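Local coordinates for lipoprotein (Streptococcus pneumoniae, PDB 3CX3) that binds zinc in a cleft between two lobes and probably delivers it, as a surface lipoprotein, to an ABC-type uptake system of the pneumococcus, at residues A[18-21]-A[22-26]; A[46-50]-A[51-55]; A[208-212]-A[213-217]. One frame throughout, in Å; residues are numbered along the deposited sequence.

In the fold
From the N terminus, the three contacts follow one another in series; none nests in or crosses another, and each is a local contact in unbroken chain, so none closes a long loop. Contact 1 lies in helix 18-28, between strands 12-15 and 33-36 of the first parallel sheet. Contact 2 follows strand 33-36, where the chain has passed the zinc ligand H44 and turns into helix 50-58. Contact 3 comes much later, where the loop after strand 198-200 enters helix 213-224 beside the second sheet. Contacts 1 and 3 lie on opposite sides of the chain's centre, their own centres about 34 Å apart. Contacts 2 and 3 are both at helix starts.

Contact 1. Residues A[18-21]-A[22-26]; sequences YPIY and AMVKE
Y18, I20 and Y21 meet A22, V24 and K25 one turn further on, an i to i+4 contact within helix 18-28, the crossover helix of the beta-alpha-beta unit that joins strand 12-15 to strand 33-36. The backbone evidence is a run of alpha-helical bonds. A22 N reaches Y18 O at 2.8 Å with a nearly straight N-H...O angle of 172°. V24 N bonds to I20 O at 2.9 Å and K25 N to Y21 O at 3.1 Å, both somewhat less straight. M23 N is held less firmly, giving weak bonds to both P19 O and I20 O.

Side chains then divide the helix into faces. On one, the Y18 ring swings forward along the helix, CG being trans to the backbone N (chi1 169°), and lays a face over the methyl of A22, with CE1 3.5 Å from A22 CB. Its hydroxyl makes a weak hydrogen bond with N271 ND2 of helix 268-281, while Y268 of that helix packs on P19 and A22. On another, the methyl branches of I20 and V24 meet obliquely, CG2 to CG2 at 4.0 Å, and both side chains lean on T15 of strand 12-15. The selenomethionine M23 stretches its extended chain away to A128, A132 and I135 of helix 125-142. The helix is therefore covered on several flanks.

Y21 and K25 form the more open pair, their side chains running side by side in the same direction. The aliphatic part of the lysine covers one face of the ring in a CH-pi contact: CD sits 4.1 Å from the Y21 ring centroid, 27° off the normal. One carbon further out, K25 CE lies 3.4 Å from Y21 OH.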
loop_
_atom_site.group_PDB
_atom_site.type_symbol
_atom_site.label_atom_id
_atom_site.label_comp_id
_atom_site.label_asym_id
_atom_site.label_seq_id
_atom_site.Cartn_x
_atom_site.Cartn_y
_atom_site.Cartn_z
ATOM N N TYR A 18 -5.151 4.780 -2.072
ATOM C CA TYR A 18 -5.688 4.709 -0.706
ATOM C C TYR A 18 -4.725 4.872 0.487
ATOM O O TYR A 18 -5.018 5.655 1.392
ATOM C CB TYR A 18 -6.562 3.477 -0.478
ATOM C CG TYR A 18 -6.873 3.295 0.987
ATOM C CD1 TYR A 18 -7.842 4.086 1.604
ATOM C CD2 TYR A 18 -6.183 2.358 1.771
ATOM C CE1 TYR A 18 -8.147 3.931 2.966
ATOM C CE2 TYR A 18 -6.468 2.203 3.142
ATOM C CZ TYR A 18 -7.456 3.001 3.724
ATOM O OH TYR A 18 -7.780 2.898 5.049
ATOM N N PRO A 19 -3.628 4.077 0.552
ATOM C CA PRO A 19 -2.754 4.252 1.720
ATOM C C PRO A 19 -2.364 5.706 1.874
ATOM O O PRO A 19 -2.124 6.159 2.979
ATOM C CB PRO A 19 -1.522 3.412 1.378
ATOM C CG PRO A 19 -2.009 2.378 0.423
ATOM C CD PRO A 19 -3.145 3.004 -0.344
ATOM N N ILE A 20 -2.305 6.425 0.761
ATOM C CA ILE A 20 -1.955 7.845 0.773
ATOM C C ILE A 20 -3.168 8.677 1.221
ATOM O O ILE A 20 -3.059 9.523 2.113
ATOM C CB ILE A 20 -1.450 8.312 -0.616
ATOM C CG1 ILE A 20 -0.004 7.884 -0.866
ATOM C CG2 ILE A 20 -1.482 9.797 -0.691
ATOM C CD1 ILE A 20 0.414 6.621 -0.172
ATOM N N TYR A 21 -4.318 8.430 0.592
ATOM C CA TYR A 21 -5.572 9.052 0.989
ATOM C C TYR A 21 -5.697 9.058 2.499
ATOM O O TYR A 21 -5.829 10.120 3.115
ATOM C CB TYR A 21 -6.749 8.286 0.381
ATOM C CG TYR A 21 -8.100 8.903 0.653
ATOM C CD1 TYR A 21 -8.390 10.205 0.236
ATOM C CD2 TYR A 21 -9.097 8.180 1.323
ATOM C CE1 TYR A 21 -9.626 10.778 0.485
ATOM C CE2 TYR A 21 -10.340 8.743 1.575
ATOM C CZ TYR A 21 -10.599 10.044 1.149
ATOM O OH TYR A 21 -11.833 10.608 1.384
ATOM N N ALA A 22 -5.605 7.854 3.062
ATOM C CA ALA A 22 -5.896 7.565 4.446
ATOM C C ALA A 22 -4.876 8.143 5.388
ATOM O O ALA A 22 -5.192 8.479 6.519
ATOM C CB ALA A 22 -5.969 6.082 4.639
HETATM N N MSE A 23 -3.644 8.232 4.927
HETATM C CA MSE A 23 -2.550 8.654 5.762
HETATM C C MSE A 23 -2.412 10.177 5.776
HETATM O O MSE A 23 -1.927 10.742 6.751
HETATM C CB MSE A 23 -1.270 8.012 5.256
HETATM C CG MSE A 23 -0.478 7.351 6.317
HETATM SE SE MSE A 23 0.792 6.043 5.622
HETATM C CE MSE A 23 1.770 5.853 7.237
ATOM N N VAL A 24 -2.821 10.843 4.699
ATOM C CA VAL A 24 -2.836 12.308 4.698
ATOM C C VAL A 24 -4.013 12.787 5.540
ATOM O O VAL A 24 -3.877 13.708 6.354
ATOM C CB VAL A 24 -2.922 12.915 3.287
ATOM C CG1 VAL A 24 -2.676 14.402 3.358
ATOM C CG2 VAL A 24 -1.908 12.292 2.376
ATOM N N LYS A 25 -5.155 12.130 5.350
ATOM C CA LYS A 25 -6.366 12.372 6.121
ATOM C C LYS A 25 -6.189 12.144 7.622
ATOM O O LYS A 25 -6.745 12.873 8.444
ATOM C CB LYS A 25 -7.515 11.512 5.583
ATOM C CG LYS A 25 -8.417 12.226 4.589
ATOM C CD LYS A 25 -9.775 11.544 4.466
ATOM C CE LYS A 25 -10.867 12.541 4.061
ATOM N NZ LYS A 25 -11.389 13.350 5.211
ATOM N N GLU A 26 -5.419 11.128 7.985
ATOM C CA GLU A 26 -5.109 10.889 9.393
ATOM C C GLU A 26 -4.156 11.941 9.946
ATOM O O GLU A 26 -4.254 12.296 11.122
ATOM C CB GLU A 26 -4.573 9.477 9.617
ATOM C CG GLU A 26 -5.528 8.618 10.423
ATOM C CD GLU A 26 -5.822 7.271 9.790
ATOM O OE1 GLU A 26 -5.378 6.247 10.344
ATOM O OE2 GLU A 26 -6.517 7.233 8.750
#

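Contact 2. Residues A[46-50]-A[51-55]; sequences FEPSA and NDIAA
P48 and S49 press against D52 and I53 across the first turn of helix 50-58, and the closest fit is polar. S49 OG accepts D52 N at 3.1 Å in a fairly straight bond (161°). It also takes a weak bond from N51 N, so a single hydroxyl oxygen collects two amides at the helix start. What places it there is its position between the backbone N and the carbonyl carbon (chi1 77°), which turns OG toward the amides of the first turn.

The reciprocal half comes from D52, whose OD1 receives a weak bond from S49 N at 3.3 Å. With S49 as the N-cap, the pair D52 N to S49 OG and S49 N to D52 OD1 makes a capping box, its second half weak, placed where the loop after strand 33-36 becomes helix. An extra, weak link joins the two side chains, S49 OG to D52 OD1 at 3.0 Å. The carboxylate, lying beside the positive end of the helix dipole, would be expected to be stabilised as an anion. Behind the box the regular helix begins at once: I53 N bonds to S49 O at 3.1 Å with an angle of 172°.

Beside the box is a small apolar seam, in which I53 CD1 rests 3.6 Å from P48 CG while the proline also touches W72. Further back in the loop the fit loosens. The F46 ring presents an edge to D52, CZ lying 4.0 Å from OD1 without a bond, and both residues reach S39. H44, a zinc ligand, is just two residues before F46. The solvent side is thinner still: A50, N51 and A54 are exposed, and there the link is the backbone hydrogen bond from A54 N to A50 O at 3.1 Å.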
loop_
_atom_site.group_PDB
_atom_site.type_symbol
_atom_site.label_atom_id
_atom_site.label_comp_id
_atom_site.label_asym_id
_atom_site.label_seq_id
_atom_site.Cartn_x
_atom_site.Cartn_y
_atom_site.Cartn_z
ATOM N N PHE A 46 -2.153 2.201 -13.655
ATOM C CA PHE A 46 -2.968 3.401 -13.814
ATOM C C PHE A 46 -2.182 4.555 -14.425
ATOM O O PHE A 46 -1.041 4.811 -14.043
ATOM C CB PHE A 46 -3.530 3.825 -12.451
ATOM C CG PHE A 46 -4.291 5.125 -12.481
ATOM C CD1 PHE A 46 -5.652 5.150 -12.830
ATOM C CD2 PHE A 46 -3.660 6.328 -12.164
ATOM C CE1 PHE A 46 -6.359 6.366 -12.859
ATOM C CE2 PHE A 46 -4.365 7.540 -12.194
ATOM C CZ PHE A 46 -5.714 7.554 -12.546
ATOM N N GLU A 47 -2.790 5.262 -15.367
ATOM C CA GLU A 47 -2.149 6.451 -15.930
ATOM C C GLU A 47 -3.191 7.550 -15.941
ATOM O O GLU A 47 -4.266 7.365 -16.512
ATOM C CB GLU A 47 -1.612 6.208 -17.346
ATOM C CG GLU A 47 -0.678 5.007 -17.505
ATOM C CD GLU A 47 0.766 5.286 -17.075
ATOM O OE1 GLU A 47 1.073 6.410 -16.638
ATOM O OE2 GLU A 47 1.608 4.364 -17.178
ATOM N N PRO A 48 -2.885 8.694 -15.300
ATOM C CA PRO A 48 -3.852 9.787 -15.131
ATOM C C PRO A 48 -4.335 10.385 -16.456
ATOM O O PRO A 48 -3.520 10.716 -17.320
ATOM C CB PRO A 48 -3.056 10.831 -14.343
ATOM C CG PRO A 48 -1.618 10.513 -14.658
ATOM C CD PRO A 48 -1.576 9.032 -14.712
ATOM N N SER A 49 -5.655 10.499 -16.598
ATOM C CA SER A 49 -6.289 11.236 -17.696
ATOM C C SER A 49 -5.844 12.704 -17.741
ATOM O O SER A 49 -5.267 13.213 -16.780
ATOM C CB SER A 49 -7.808 11.188 -17.536
ATOM O OG SER A 49 -8.243 12.087 -16.531
ATOM N N ALA A 50 -6.125 13.391 -18.850
ATOM C CA ALA A 50 -5.885 14.841 -18.940
ATOM C C ALA A 50 -6.605 15.596 -17.820
ATOM O O ALA A 50 -6.176 16.674 -17.399
ATOM C CB ALA A 50 -6.328 15.359 -20.288
ATOM N N ASN A 51 -7.697 15.001 -17.347
ATOM C CA ASN A 51 -8.576 15.576 -16.330
ATOM C C ASN A 51 -7.926 15.555 -14.952
ATOM O O ASN A 51 -7.931 16.561 -14.243
ATOM C CB ASN A 51 -9.862 14.749 -16.281
ATOM C CG ASN A 51 -11.106 15.586 -16.349
ATOM O OD1 ASN A 51 -11.341 16.304 -17.330
ATOM N ND2 ASN A 51 -11.936 15.480 -15.316
ATOM N N ASP A 52 -7.371 14.392 -14.599
ATOM C CA ASP A 52 -6.692 14.158 -13.330
ATOM C C ASP A 52 -5.436 14.998 -13.250
ATOM O O ASP A 52 -5.122 15.574 -12.202
ATOM C CB ASP A 52 -6.320 12.673 -13.202
ATOM C CG ASP A 52 -7.538 11.761 -13.105
ATOM O OD1 ASP A 52 -7.615 10.797 -13.899
ATOM O OD2 ASP A 52 -8.413 11.999 -12.231
ATOM N N ILE A 53 -4.715 15.048 -14.366
ATOM C CA ILE A 53 -3.556 15.912 -14.509
ATOM C C ILE A 53 -3.937 17.358 -14.204
ATOM O O ILE A 53 -3.267 18.016 -13.419
ATOM C CB ILE A 53 -2.954 15.822 -15.940
ATOM C CG1 ILE A 53 -2.479 14.397 -16.261
ATOM C CG2 ILE A 53 -1.821 16.837 -16.124
ATOM C CD1 ILE A 53 -1.217 13.958 -15.515
ATOM N N ALA A 54 -5.007 17.842 -14.827
ATOM C CA ALA A 54 -5.454 19.214 -14.623
ATOM C C ALA A 54 -5.977 19.425 -13.196
ATOM O O ALA A 54 -5.767 20.491 -12.611
ATOM C CB ALA A 54 -6.498 19.599 -15.650
ATOM N N ALA A 55 -6.643 18.406 -12.648
ATOM C CA ALA A 55 -7.080 18.397 -11.258
ATOM C C ALA A 55 -5.907 18.443 -10.272
ATOM O O ALA A 55 -6.047 19.020 -9.194
ATOM C CB ALA A 55 -7.955 17.187 -10.983
#

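Contact 3. Residues A[208-212]-A[213-217]; sequences QEPSP and RQLTE
P210 is the first residue of segment 208-212 to touch the helix beyond it, its ring meeting L215 obliquely. P210 CB lies 3.7 Å from L215 CG, and the same carbon is equally near L215 CD1. This apolar join continues into helix 239-245, where V240 touches P210 and L244 touches L215. On its carbonyl side, P210 O faces the amide end of Q214, whose extended chain runs back along the loop; NE2 is modelled close to that oxygen but at an angle too poor to count as a hydrogen bond.

S211 follows. Its hydroxyl sits between the backbone N and the carbonyl carbon (chi1 65°), which directs OG at the start of helix 213-224. There Q214 N points nearly straight at S211 OG, yet the modelled 2.5 Å is very short, so the bond's exact length is doubtful. R213 N is also close to OG, but badly angled for bonding.

P212, the N-cap residue, is joined to S211 by a cis peptide, and the helix starts directly after it. Its ring adds to the apolar patch, CB lying 3.8 Å from L215 CD1, so L215 CD1 touches both prolines. P212 O accepts a hydrogen bond from T216 N at 3.1 Å, as the first turn of the helix in the second lobe gets under way.

With a proline at the N-cap, no side-chain hydroxyl is available from that position, and the preceding serine turns its own toward the first turn instead. The chemistry implies an entry held by apolar proline-leucine contacts, a cis peptide and few clear polar bonds, with R213, Q214 and T216 exposed around it.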
loop_
_atom_site.group_PDB
_atom_site.type_symbol
_atom_site.label_atom_id
_atom_site.label_comp_id
_atom_site.label_asym_id
_atom_site.label_seq_id
_atom_site.Cartn_x
_atom_site.Cartn_y
_atom_site.Cartn_z
ATOM N N GLN A 208 2.233 -8.530 -14.050
ATOM C CA GLN A 208 3.301 -9.505 -14.260
ATOM C C GLN A 208 2.802 -10.896 -13.862
ATOM O O GLN A 208 3.159 -11.422 -12.806
ATOM C CB GLN A 208 4.592 -9.139 -13.518
ATOM C CG GLN A 208 5.278 -7.873 -13.974
ATOM C CD GLN A 208 5.682 -7.034 -12.792
ATOM O OE1 GLN A 208 4.828 -6.512 -12.092
ATOM N NE2 GLN A 208 6.981 -6.906 -12.548
ATOM N N GLU A 209 1.983 -11.472 -14.744
ATOM C CA GLU A 209 1.391 -12.802 -14.585
ATOM C C GLU A 209 2.402 -13.896 -14.937
ATOM O O GLU A 209 3.238 -13.670 -15.807
ATOM C CB GLU A 209 0.151 -12.924 -15.493
ATOM C CG GLU A 209 -1.004 -11.943 -15.194
ATOM C CD GLU A 209 -1.893 -12.404 -14.038
ATOM O OE1 GLU A 209 -1.409 -13.172 -13.170
ATOM O OE2 GLU A 209 -3.082 -11.992 -13.996
ATOM N N PRO A 210 2.314 -15.077 -14.276
ATOM C CA PRO A 210 3.233 -16.250 -14.290
ATOM C C PRO A 210 3.937 -16.693 -15.604
ATOM O O PRO A 210 4.932 -16.063 -15.953
ATOM C CB PRO A 210 2.383 -17.353 -13.689
ATOM C CG PRO A 210 1.587 -16.646 -12.700
ATOM C CD PRO A 210 1.190 -15.335 -13.356
ATOM N N SER A 211 3.524 -17.776 -16.273
ATOM C CA SER A 211 4.163 -18.136 -17.566
ATOM C C SER A 211 3.490 -19.092 -18.585
ATOM O O SER A 211 3.231 -18.657 -19.702
ATOM C CB SER A 211 5.663 -18.445 -17.440
ATOM O OG SER A 211 5.889 -19.590 -16.655
ATOM N N PRO A 212 3.150 -20.363 -18.235
ATOM C CA PRO A 212 2.928 -21.201 -17.044
ATOM C C PRO A 212 4.000 -22.196 -16.563
ATOM O O PRO A 212 3.655 -23.134 -15.839
ATOM C CB PRO A 212 1.716 -22.025 -17.474
ATOM C CG PRO A 212 1.961 -22.250 -18.954
ATOM C CD PRO A 212 2.854 -21.138 -19.455
ATOM N N ARG A 213 5.261 -22.026 -16.938
ATOM C CA ARG A 213 6.337 -22.703 -16.213
ATOM C C ARG A 213 6.380 -22.201 -14.758
ATOM O O ARG A 213 6.586 -22.987 -13.832
ATOM C CB ARG A 213 7.690 -22.485 -16.900
ATOM C CG ARG A 213 8.894 -23.069 -16.147
ATOM C CD ARG A 213 10.220 -22.696 -16.808
ATOM N NE ARG A 213 10.334 -23.291 -18.140
ATOM C CZ ARG A 213 11.466 -23.404 -18.837
ATOM N NH1 ARG A 213 12.618 -22.965 -18.332
ATOM N NH2 ARG A 213 11.444 -23.968 -20.048
ATOM N N GLN A 214 6.196 -20.892 -14.563
ATOM C CA GLN A 214 6.163 -20.310 -13.220
ATOM C C GLN A 214 4.978 -20.882 -12.468
ATOM O O GLN A 214 5.104 -21.285 -11.320
ATOM C CB GLN A 214 6.099 -18.781 -13.273
ATOM C CG GLN A 214 7.293 -18.173 -13.976
ATOM C CD GLN A 214 7.386 -16.672 -13.808
ATOM O OE1 GLN A 214 7.696 -16.182 -12.720
ATOM N NE2 GLN A 214 7.152 -15.931 -14.899
ATOM N N LEU A 215 3.837 -20.942 -13.139
ATOM C CA LEU A 215 2.655 -21.590 -12.611
ATOM C C LEU A 215 2.870 -23.018 -12.118
ATOM O O LEU A 215 2.295 -23.418 -11.111
ATOM C CB LEU A 215 1.589 -21.594 -13.686
ATOM C CG LEU A 215 0.530 -20.550 -13.419
ATOM C CD1 LEU A 215 0.011 -20.006 -14.741
ATOM C CD2 LEU A 215 -0.555 -21.217 -12.605
ATOM N N THR A 216 3.679 -23.784 -12.841
ATOM C CA THR A 216 3.985 -25.156 -12.463
ATOM C C THR A 216 4.834 -25.192 -11.185
ATOM O O THR A 216 4.559 -25.976 -10.280
ATOM C CB THR A 216 4.592 -25.954 -13.676
ATOM O OG1 THR A 216 3.606 -26.854 -14.188
ATOM C CG2 THR A 216 5.837 -26.758 -13.299
ATOM N N GLU A 217 5.843 -24.325 -11.118
ATOM C CA GLU A 217 6.665 -24.159 -9.921
ATOM C C GLU A 217 5.830 -23.748 -8.716
ATOM O O GLU A 217 5.882 -24.405 -7.671
ATOM C CB GLU A 217 7.710 -23.085 -10.140
ATOM C CG GLU A 217 8.699 -23.355 -11.243
ATOM C CD GLU A 217 9.516 -22.118 -11.566
ATOM O OE1 GLU A 217 8.984 -20.989 -11.411
ATOM O OE2 GLU A 217 10.689 -22.279 -11.969
#